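Local structure of 5-cytosine DNA methyltransferase (Entamoeba histolytica, 3QV2) at residues Q87-S92 against K135-F140; E206-P211 against F274-I279; K237-I242 against G247-P252. The protein probably transfers a methyl group from S-adenosylmethionine to C5 of cytosine in tRNA or DNA, as a Dnmt2-type enzyme. One frame throughout, in Å; residues are numbered along the deposited sequence.

Contact 1 of 3, residues Q87-S92 against K135-F140; sequences QPYNNS and KESLVF
Tyr-89 reaches across to Ser-137 and Val-139 and supplies just over half of the 132 Å² buried here. One side of its ring does the touching. CD1 meets Ser-137 CB obliquely at 3.5 Å. Further along the same side, CE1 packs on Val-139 CG2 at 3.7 Å, and this methyl sits at the ring edge, close to its plane. The other methyl, Val-139 CG1, lies 3.4 Å from Tyr-89 OH. The valine packs against the edge of the phenol end, with CG1 to one side of the ring plane. The two side chains cross at about a right angle. Val-139 CG1 is anti to the backbone N (chi1 170°), which turns both methyls to the tyrosine. Pro-88 CB covers the centre of one ring face.

Ser-137 has a second role as N-cap of the helix that follows. Its OG accepts from Phe-140 N at 3.0 Å, nearly straight at 165°, and is also hydrogen-bonded to Phe-134 O. Asn-90 is the N-cap of helix 91-94, where its OD1 accepts from Ile-93 N. The contact joins the loop just after Cys-86, the predicted catalytic cysteine, to the start of helix 138-149. The Tyr-89 side chain is about 5 Å from that of Cys-86. Phe-134 meets the Tyr-89 ring edge-to-face, Met-94 of helix 91-94 packs on Tyr-89 and Ser-137, and Val-108 of helix 106-115 touches both Tyr-89 and Val-139.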
loop_
_atom_site.group_PDB
_atom_site.type_symbol
_atom_site.label_atom_id
_atom_site.label_comp_id
_atom_site.label_asym_id
_atom_site.label_seq_id
_atom_site.Cartn_x
_atom_site.Cartn_y
_atom_site.Cartn_z
ATOM N N GLN A 87 10.084 6.055 4.192
ATOM C CA GLN A 87 11.513 6.299 4.004
ATOM C C GLN A 87 12.327 6.287 5.304
ATOM O O GLN A 87 13.385 5.663 5.366
ATOM C CB GLN A 87 11.749 7.610 3.245
ATOM C CG GLN A 87 11.165 7.647 1.842
ATOM C CD GLN A 87 9.772 8.242 1.804
ATOM O OE1 GLN A 87 9.031 8.183 2.785
ATOM N NE2 GLN A 87 9.412 8.830 0.670
ATOM N N PRO A 88 11.836 6.976 6.349
ATOM C CA PRO A 88 12.614 7.098 7.589
ATOM C C PRO A 88 12.940 5.759 8.251
ATOM O O PRO A 88 13.795 5.711 9.136
ATOM C CB PRO A 88 11.684 7.903 8.505
ATOM C CG PRO A 88 10.780 8.638 7.581
ATOM C CD PRO A 88 10.564 7.716 6.425
ATOM N N TYR A 89 12.279 4.688 7.826
ATOM C CA TYR A 89 12.339 3.433 8.568
ATOM C C TYR A 89 13.179 2.342 7.910
ATOM O O TYR A 89 12.662 1.308 7.490
ATOM C CB TYR A 89 10.923 2.946 8.879
ATOM C CG TYR A 89 10.050 4.070 9.374
ATOM C CD1 TYR A 89 10.280 4.652 10.613
ATOM C CD2 TYR A 89 9.021 4.576 8.592
ATOM C CE1 TYR A 89 9.499 5.694 11.067
ATOM C CE2 TYR A 89 8.234 5.617 9.039
ATOM C CZ TYR A 89 8.478 6.173 10.277
ATOM O OH TYR A 89 7.701 7.211 10.731
ATOM N N ASN A 90 14.482 2.593 7.828
ATOM C CA ASN A 90 15.449 1.571 7.453
ATOM C C ASN A 90 16.464 1.409 8.578
ATOM O O ASN A 90 16.536 2.247 9.478
ATOM C CB ASN A 90 16.150 1.934 6.145
ATOM C CG ASN A 90 16.791 3.304 6.191
ATOM O OD1 ASN A 90 17.813 3.503 6.848
ATOM N ND2 ASN A 90 16.194 4.260 5.489
ATOM N N ASN A 91 17.247 0.336 8.530
ATOM C CA ASN A 91 18.230 0.063 9.577
ATOM C C ASN A 91 19.309 1.137 9.689
ATOM O O ASN A 91 19.803 1.417 10.780
ATOM C CB ASN A 91 18.864 -1.317 9.378
ATOM C CG ASN A 91 17.916 -2.450 9.724
ATOM O OD1 ASN A 91 17.214 -2.401 10.735
ATOM N ND2 ASN A 91 17.886 -3.476 8.882
ATOM N N SER A 92 19.669 1.741 8.562
ATOM C CA SER A 92 20.676 2.794 8.555
ATOM C C SER A 92 20.245 3.974 9.421
ATOM O O SER A 92 20.970 4.398 10.321
ATOM C CB SER A 92 20.946 3.265 7.126
ATOM O OG SER A 92 21.904 4.312 7.107
ATOM N N LYS A 135 7.745 -1.170 12.771
ATOM C CA LYS A 135 7.393 -1.806 14.034
ATOM C C LYS A 135 8.462 -1.591 15.105
ATOM O O LYS A 135 8.156 -1.537 16.296
ATOM C CB LYS A 135 7.158 -3.304 13.820
ATOM C CG LYS A 135 6.927 -4.097 15.097
ATOM C CD LYS A 135 6.739 -5.575 14.796
ATOM C CE LYS A 135 6.600 -6.383 16.075
ATOM N NZ LYS A 135 5.453 -5.915 16.899
ATOM N N GLU A 136 9.714 -1.464 14.676
ATOM C CA GLU A 136 10.828 -1.310 15.609
ATOM C C GLU A 136 11.315 0.133 15.730
ATOM O O GLU A 136 12.269 0.410 16.458
ATOM C CB GLU A 136 11.997 -2.212 15.200
ATOM C CG GLU A 136 12.270 -3.356 16.164
ATOM C CD GLU A 136 11.210 -4.437 16.101
ATOM O OE1 GLU A 136 10.885 -4.891 14.983
ATOM O OE2 GLU A 136 10.700 -4.834 17.170
ATOM N N SER A 137 10.664 1.048 15.018
ATOM C CA SER A 137 11.089 2.445 15.005
ATOM C C SER A 137 10.787 3.154 16.319
ATOM O O SER A 137 9.863 2.780 17.042
ATOM C CB SER A 137 10.429 3.202 13.849
ATOM O OG SER A 137 9.029 3.304 14.036
ATOM N N LEU A 138 11.576 4.180 16.624
ATOM C CA LEU A 138 11.317 5.021 17.783
ATOM C C LEU A 138 10.032 5.805 17.556
ATOM O O LEU A 138 9.340 6.172 18.505
ATOM C CB LEU A 138 12.482 5.981 18.027
ATOM C CG LEU A 138 13.792 5.351 18.502
ATOM C CD1 LEU A 138 14.915 6.381 18.519
ATOM C CD2 LEU A 138 13.610 4.716 19.875
ATOM N N VAL A 139 9.720 6.058 16.290
ATOM C CA VAL A 139 8.501 6.768 15.929
ATOM C C VAL A 139 7.263 6.000 16.373
ATOM O O VAL A 139 6.392 6.549 17.046
ATOM C CB VAL A 139 8.417 7.021 14.413
ATOM C CG1 VAL A 139 7.029 7.529 14.034
ATOM C CG2 VAL A 139 9.498 7.999 13.976
ATOM N N PHE A 140 7.184 4.729 15.997
ATOM C CA PHE A 140 6.032 3.915 16.368
ATOM C C PHE A 140 6.017 3.582 17.855
ATOM O O PHE A 140 4.951 3.475 18.459
ATOM C CB PHE A 140 5.961 2.628 15.545
ATOM C CG PHE A 140 4.811 1.741 15.923
ATOM C CD1 PHE A 140 5.028 0.525 16.550
ATOM C CD2 PHE A 140 3.509 2.138 15.671
ATOM C CE1 PHE A 140 3.968 -0.286 16.903
ATOM C CE2 PHE A 140 2.444 1.333 16.023
ATOM C CZ PHE A 140 2.673 0.120 16.639
#

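Contact 2 of 3, residues E206-P211 against F274-I279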
loop_
_atom_site.group_PDB
_atom_site.type_symbol
_atom_site.label_atom_id
_atom_site.label_comp_id
_atom_site.label_asym_id
_atom_site.label_seq_id
_atom_site.Cartn_x
_atom_site.Cartn_y
_atom_site.Cartn_z
ATOM N N GLU A 206 4.523 -3.522 -27.493
ATOM C CA GLU A 206 5.916 -3.956 -27.421
ATOM C C GLU A 206 6.791 -2.947 -26.680
ATOM O O GLU A 206 7.944 -3.232 -26.357
ATOM C CB GLU A 206 6.491 -4.214 -28.817
ATOM C CG GLU A 206 6.893 -2.956 -29.567
ATOM C CD GLU A 206 8.106 -3.169 -30.455
ATOM O OE1 GLU A 206 8.981 -3.982 -30.082
ATOM O OE2 GLU A 206 8.185 -2.530 -31.526
ATOM N N SER A 207 6.238 -1.769 -26.409
ATOM C CA SER A 207 6.984 -0.714 -25.732
ATOM C C SER A 207 7.251 -1.069 -24.274
ATOM O O SER A 207 7.874 -0.300 -23.543
ATOM C CB SER A 207 6.235 0.619 -25.816
ATOM O OG SER A 207 5.007 0.557 -25.109
ATOM N N TYR A 208 6.773 -2.237 -23.856
ATOM C CA TYR A 208 6.944 -2.685 -22.478
ATOM C C TYR A 208 8.011 -3.769 -22.346
ATOM O O TYR A 208 8.478 -4.057 -21.244
ATOM C CB TYR A 208 5.614 -3.180 -21.899
ATOM C CG TYR A 208 4.664 -2.072 -21.496
ATOM C CD1 TYR A 208 3.586 -1.726 -22.299
ATOM C CD2 TYR A 208 4.848 -1.372 -20.309
ATOM C CE1 TYR A 208 2.715 -0.714 -21.932
ATOM C CE2 TYR A 208 3.984 -0.358 -19.935
ATOM C CZ TYR A 208 2.920 -0.034 -20.750
ATOM O OH TYR A 208 2.061 0.974 -20.376
ATOM N N SER A 209 8.393 -4.363 -23.472
ATOM C CA SER A 209 9.410 -5.408 -23.474
ATOM C C SER A 209 10.789 -4.844 -23.148
ATOM O O SER A 209 11.115 -3.717 -23.521
ATOM C CB SER A 209 9.434 -6.139 -24.819
ATOM O OG SER A 209 9.616 -5.232 -25.893
ATOM N N ILE A 210 11.593 -5.635 -22.445
ATOM C CA ILE A 210 12.934 -5.215 -22.055
ATOM C C ILE A 210 13.824 -5.054 -23.283
ATOM O O ILE A 210 13.954 -5.980 -24.083
ATOM C CB ILE A 210 13.591 -6.242 -21.112
ATOM C CG1 ILE A 210 12.553 -6.850 -20.165
ATOM C CG2 ILE A 210 14.726 -5.598 -20.331
ATOM C CD1 ILE A 210 11.972 -5.866 -19.176
ATOM N N PRO A 211 14.439 -3.872 -23.435
ATOM C CA PRO A 211 15.379 -3.620 -24.533
ATOM C C PRO A 211 16.524 -4.633 -24.525
ATOM O O PRO A 211 17.002 -5.013 -23.456
ATOM C CB PRO A 211 15.907 -2.215 -24.221
ATOM C CG PRO A 211 14.821 -1.575 -23.415
ATOM C CD PRO A 211 14.249 -2.685 -22.583
ATOM N N PHE A 274 5.832 -5.687 -16.306
ATOM C CA PHE A 274 4.395 -5.668 -16.088
ATOM C C PHE A 274 3.903 -4.244 -16.309
ATOM O O PHE A 274 4.585 -3.284 -15.951
ATOM C CB PHE A 274 4.053 -6.130 -14.671
ATOM C CG PHE A 274 4.296 -7.596 -14.433
ATOM C CD1 PHE A 274 3.363 -8.539 -14.833
ATOM C CD2 PHE A 274 5.447 -8.031 -13.796
ATOM C CE1 PHE A 274 3.575 -9.887 -14.613
ATOM C CE2 PHE A 274 5.667 -9.379 -13.570
ATOM C CZ PHE A 274 4.728 -10.308 -13.980
ATOM N N THR A 275 2.727 -4.103 -16.910
ATOM C CA THR A 275 2.161 -2.783 -17.162
ATOM C C THR A 275 1.600 -2.192 -15.874
ATOM O O THR A 275 1.343 -2.920 -14.917
ATOM C CB THR A 275 1.035 -2.845 -18.207
ATOM O OG1 THR A 275 -0.123 -3.458 -17.627
ATOM C CG2 THR A 275 1.480 -3.638 -19.424
ATOM N N PRO A 276 1.411 -0.864 -15.845
ATOM C CA PRO A 276 0.808 -0.223 -14.672
ATOM C C PRO A 276 -0.529 -0.869 -14.318
ATOM O O PRO A 276 -0.819 -1.104 -13.144
ATOM C CB PRO A 276 0.587 1.216 -15.141
ATOM C CG PRO A 276 1.624 1.432 -16.188
ATOM C CD PRO A 276 1.786 0.111 -16.883
ATOM N N ASN A 277 -1.328 -1.156 -15.340
ATOM C CA ASN A 277 -2.646 -1.745 -15.151
ATOM C C ASN A 277 -2.568 -3.132 -14.520
ATOM O O ASN A 277 -3.444 -3.525 -13.749
ATOM C CB ASN A 277 -3.396 -1.803 -16.484
ATOM C CG ASN A 277 -4.866 -2.133 -16.315
ATOM O OD1 ASN A 277 -5.305 -3.240 -16.623
ATOM N ND2 ASN A 277 -5.634 -1.168 -15.821
ATOM N N GLU A 278 -1.510 -3.867 -14.847
ATOM C CA GLU A 278 -1.307 -5.204 -14.297
ATOM C C GLU A 278 -0.948 -5.157 -12.813
ATOM O O GLU A 278 -1.450 -5.955 -12.021
ATOM C CB GLU A 278 -0.237 -5.957 -15.091
ATOM C CG GLU A 278 -0.682 -6.348 -16.493
ATOM C CD GLU A 278 0.416 -7.024 -17.293
ATOM O OE1 GLU A 278 1.600 -6.688 -17.084
ATOM O OE2 GLU A 278 0.093 -7.892 -18.128
ATOM N N ILE A 279 -0.080 -4.222 -12.442
ATOM C CA ILE A 279 0.267 -4.024 -11.042
ATOM C C ILE A 279 -0.975 -3.611 -10.264
ATOM O O ILE A 279 -1.216 -4.086 -9.154
ATOM C CB ILE A 279 1.339 -2.935 -10.874
ATOM C CG1 ILE A 279 2.589 -3.283 -11.685
ATOM C CG2 ILE A 279 1.679 -2.742 -9.402
ATOM C CD1 ILE A 279 3.694 -2.253 -11.572
#
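Thr-275 points its methyl into the face of the Tyr-208 ring, a CH-pi contact beside a helix capping box. The contact packs the loop before helix 212-218 on the N-terminal end of helix 276-282. Thr-275 CG2 stands 3.9 Å from the ring centroid and only 3° off the ring normal, so it is centred over the face. The two side chains cross at about a right angle. Pro-276 meets the same ring obliquely, nearer its hydroxyl end. Its CD lies 3.6 Å from Tyr-208 OH and 3.8 Å from Tyr-208 CE2. The tyrosine ends a short 3-10 turn, and its CG is anti to the carbonyl carbon (chi1 -77°), which carries the ring out to the threonine. The phenol OH has a weak hydrogen bond to Asp-298, and Tyr-302 of helix 298-306 packs on both Tyr-208 and Pro-276.

The threonine divides its two branches between two tasks. While CG2 serves the ring, OG1 is bonded to Glu-278 N and Asp-201, which probably hold the rotation of Thr-275 and so its methyl. Glu-278 completes the box from the first turn of the helix. Its carboxylate is further held by a salt bridge to Arg-272 and a hydrogen bond from Asp-201 N. In the box, Glu-278 N donates to Thr-275 OG1 at 3.1 Å, and Thr-275 N donates to Glu-278 OE1 at 2.8 Å, on the anti side and 35° out of the carboxylate plane.

Contact 3 of 3, residues K237-I242 against G247-P252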
loop_
_atom_site.group_PDB
_atom_site.type_symbol
_atom_site.label_atom_id
_atom_site.label_comp_id
_atom_site.label_asym_id
_atom_site.label_seq_id
_atom_site.Cartn_x
_atom_site.Cartn_y
_atom_site.Cartn_z
ATOM N N LYS A 237 8.616 1.867 -6.184
ATOM C CA LYS A 237 8.468 3.133 -6.891
ATOM C C LYS A 237 9.238 3.211 -8.211
ATOM O O LYS A 237 8.722 3.719 -9.206
ATOM C CB LYS A 237 8.891 4.282 -5.973
ATOM C CG LYS A 237 8.558 5.668 -6.490
ATOM C CD LYS A 237 8.864 6.720 -5.433
ATOM C CE LYS A 237 8.349 8.094 -5.835
ATOM N NZ LYS A 237 8.558 9.097 -4.750
ATOM N N SER A 238 10.469 2.709 -8.216
ATOM C CA SER A 238 11.352 2.877 -9.368
ATOM C C SER A 238 11.303 1.717 -10.361
ATOM O O SER A 238 12.250 1.504 -11.119
ATOM C CB SER A 238 12.794 3.097 -8.903
ATOM O OG SER A 238 12.902 4.274 -8.118
ATOM N N TYR A 239 10.204 0.971 -10.363
ATOM C CA TYR A 239 10.066 -0.158 -11.277
ATOM C C TYR A 239 10.197 0.320 -12.721
ATOM O O TYR A 239 9.666 1.367 -13.082
ATOM C CB TYR A 239 8.730 -0.871 -11.054
ATOM C CG TYR A 239 8.523 -2.100 -11.912
ATOM C CD1 TYR A 239 9.361 -3.204 -11.797
ATOM C CD2 TYR A 239 7.475 -2.167 -12.820
ATOM C CE1 TYR A 239 9.167 -4.332 -12.576
ATOM C CE2 TYR A 239 7.276 -3.289 -13.602
ATOM C CZ TYR A 239 8.122 -4.367 -13.476
ATOM O OH TYR A 239 7.918 -5.484 -14.256
ATOM N N THR A 240 10.918 -0.456 -13.529
ATOM C CA THR A 240 11.225 -0.121 -14.925
ATOM C C THR A 240 12.275 0.981 -15.059
ATOM O O THR A 240 12.634 1.375 -16.169
ATOM C CB THR A 240 9.969 0.251 -15.758
ATOM O OG1 THR A 240 9.551 1.586 -15.449
ATOM C CG2 THR A 240 8.834 -0.724 -15.493
ATOM N N LYS A 241 12.767 1.472 -13.926
ATOM C CA LYS A 241 13.829 2.470 -13.923
ATOM C C LYS A 241 15.101 1.850 -13.354
ATOM O O LYS A 241 16.174 1.950 -13.945
ATOM C CB LYS A 241 13.418 3.693 -13.098
ATOM C CG LYS A 241 14.227 4.953 -13.385
ATOM C CD LYS A 241 13.941 5.485 -14.783
ATOM C CE LYS A 241 14.625 6.821 -15.033
ATOM N NZ LYS A 241 16.109 6.709 -14.996
ATOM N N ILE A 242 14.968 1.208 -12.197
ATOM C CA ILE A 242 16.068 0.471 -11.588
ATOM C C ILE A 242 15.772 -1.018 -11.681
ATOM O O ILE A 242 14.659 -1.456 -11.393
ATOM C CB ILE A 242 16.280 0.863 -10.113
ATOM C CG1 ILE A 242 16.963 2.229 -10.011
ATOM C CG2 ILE A 242 17.119 -0.183 -9.395
ATOM C CD1 ILE A 242 16.095 3.388 -10.447
ATOM N N GLY A 247 10.885 -4.987 -8.601
ATOM C CA GLY A 247 9.816 -5.827 -9.109
ATOM C C GLY A 247 10.282 -6.841 -10.137
ATOM O O GLY A 247 11.308 -6.654 -10.791
ATOM N N SER A 248 9.520 -7.921 -10.281
ATOM C CA SER A 248 9.832 -8.959 -11.254
ATOM C C SER A 248 9.424 -8.526 -12.658
ATOM O O SER A 248 8.668 -7.570 -12.826
ATOM C CB SER A 248 9.111 -10.261 -10.894
ATOM O OG SER A 248 9.421 -10.681 -9.577
ATOM N N ILE A 249 9.938 -9.230 -13.662
ATOM C CA ILE A 249 9.476 -9.058 -15.037
ATOM C C ILE A 249 8.894 -10.376 -15.541
ATOM O O ILE A 249 9.102 -11.424 -14.932
ATOM C CB ILE A 249 10.595 -8.580 -15.979
ATOM C CG1 ILE A 249 11.771 -9.560 -15.964
ATOM C CG2 ILE A 249 11.052 -7.179 -15.593
ATOM C CD1 ILE A 249 12.868 -9.198 -16.943
ATOM N N TYR A 250 8.171 -10.320 -16.654
ATOM C CA TYR A 250 7.384 -11.464 -17.103
ATOM C C TYR A 250 7.889 -12.112 -18.389
ATOM O O TYR A 250 8.260 -11.429 -19.344
ATOM C CB TYR A 250 5.916 -11.059 -17.259
ATOM C CG TYR A 250 5.032 -12.126 -17.864
ATOM C CD1 TYR A 250 4.812 -13.329 -17.206
ATOM C CD2 TYR A 250 4.401 -11.922 -19.084
ATOM C CE1 TYR A 250 3.998 -14.305 -17.753
ATOM C CE2 TYR A 250 3.585 -12.891 -19.638
ATOM C CZ TYR A 250 3.388 -14.080 -18.968
ATOM O OH TYR A 250 2.578 -15.049 -19.514
ATOM N N CYS A 251 7.895 -13.444 -18.397
ATOM C CA CYS A 251 8.217 -14.219 -19.589
ATOM C C CYS A 251 6.966 -14.940 -20.077
ATOM O O CYS A 251 6.440 -15.814 -19.388
ATOM C CB CYS A 251 9.324 -15.234 -19.287
ATOM S SG CYS A 251 9.819 -16.250 -20.702
ATOM N N PRO A 252 6.487 -14.570 -21.272
ATOM C CA PRO A 252 5.245 -15.096 -21.842
ATOM C C PRO A 252 5.465 -16.403 -22.593
ATOM O O PRO A 252 4.507 -16.991 -23.096
ATOM C CB PRO A 252 4.820 -13.996 -22.828
ATOM C CG PRO A 252 5.978 -12.990 -22.869
ATOM C CD PRO A 252 7.141 -13.629 -22.192
#
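Gly-247 lies along one edge of the Tyr-239 ring and opens the second segment. Its CA is 3.8 Å from Tyr-239 CD1, and its O is 3.6 Å from Tyr-239 CE1, near the ring plane. Gly-247 has no side chain, so the main chain lies directly against the ring edge, at backbone angles that suit glycine.

Ser-248 comes next and makes the polar bond of the contact. Tyr-239 OH donates to Ser-248 O at 2.6 Å. The C=O...donor angle is 150°, and the donor is tilted 17° from the carbonyl plane. The ring is extended to this carbonyl because Tyr-239 CG is anti to the backbone N (chi1 -177°). The phenol oxygen also receives a hydrogen bond from Phe-274 N. It therefore acts as both donor and acceptor, joining two separate pieces of backbone. Phe-235 and Tyr-302 both meet the Tyr-239 ring edge-to-face. The Ser-248 CB points away from the tyrosine segment, and its OG is hydrogen-bonded to Asp-223 and Cys-233 N.

From here the chain enters strand 249-251, which pairs in parallel with strand 224-226 in a small two-stranded sheet, separate from the six-stranded mixed sheet of the Rossmann-like methyltransferase core.

Ile-249 adds an apolar touch at the phenol end. Its CG2 lies 3.8 Å from Tyr-239 OH, while the end of the side chain leads away to Phe-222 and Ile-224.

Contacts 2 and 3 are neighbours, with centres about 8 Å apart. They touch through Phe-274, whose ring packs against Ser-248, Ile-249 and Tyr-250. Strand 249-251 and helix 276-282 are consecutive elements of the chain. Both segments of contact 3 fall between the two segments of contact 2. Contact 1 comes earlier in the sequence, its centre about 33 Å from that of contact 2 and about 26 Å from that of contact 3. Its nearest atoms are about 17 Å from contact 2 but about 5 Å from contact 3, without touching. It lies beside the predicted active-site cysteine, Cys-86, with the Tyr-89 side chain about 10 Å from the bound S-adenosyl-L-homocysteine. Contacts 2 and 3 lie in the region of the small two-stranded sheet.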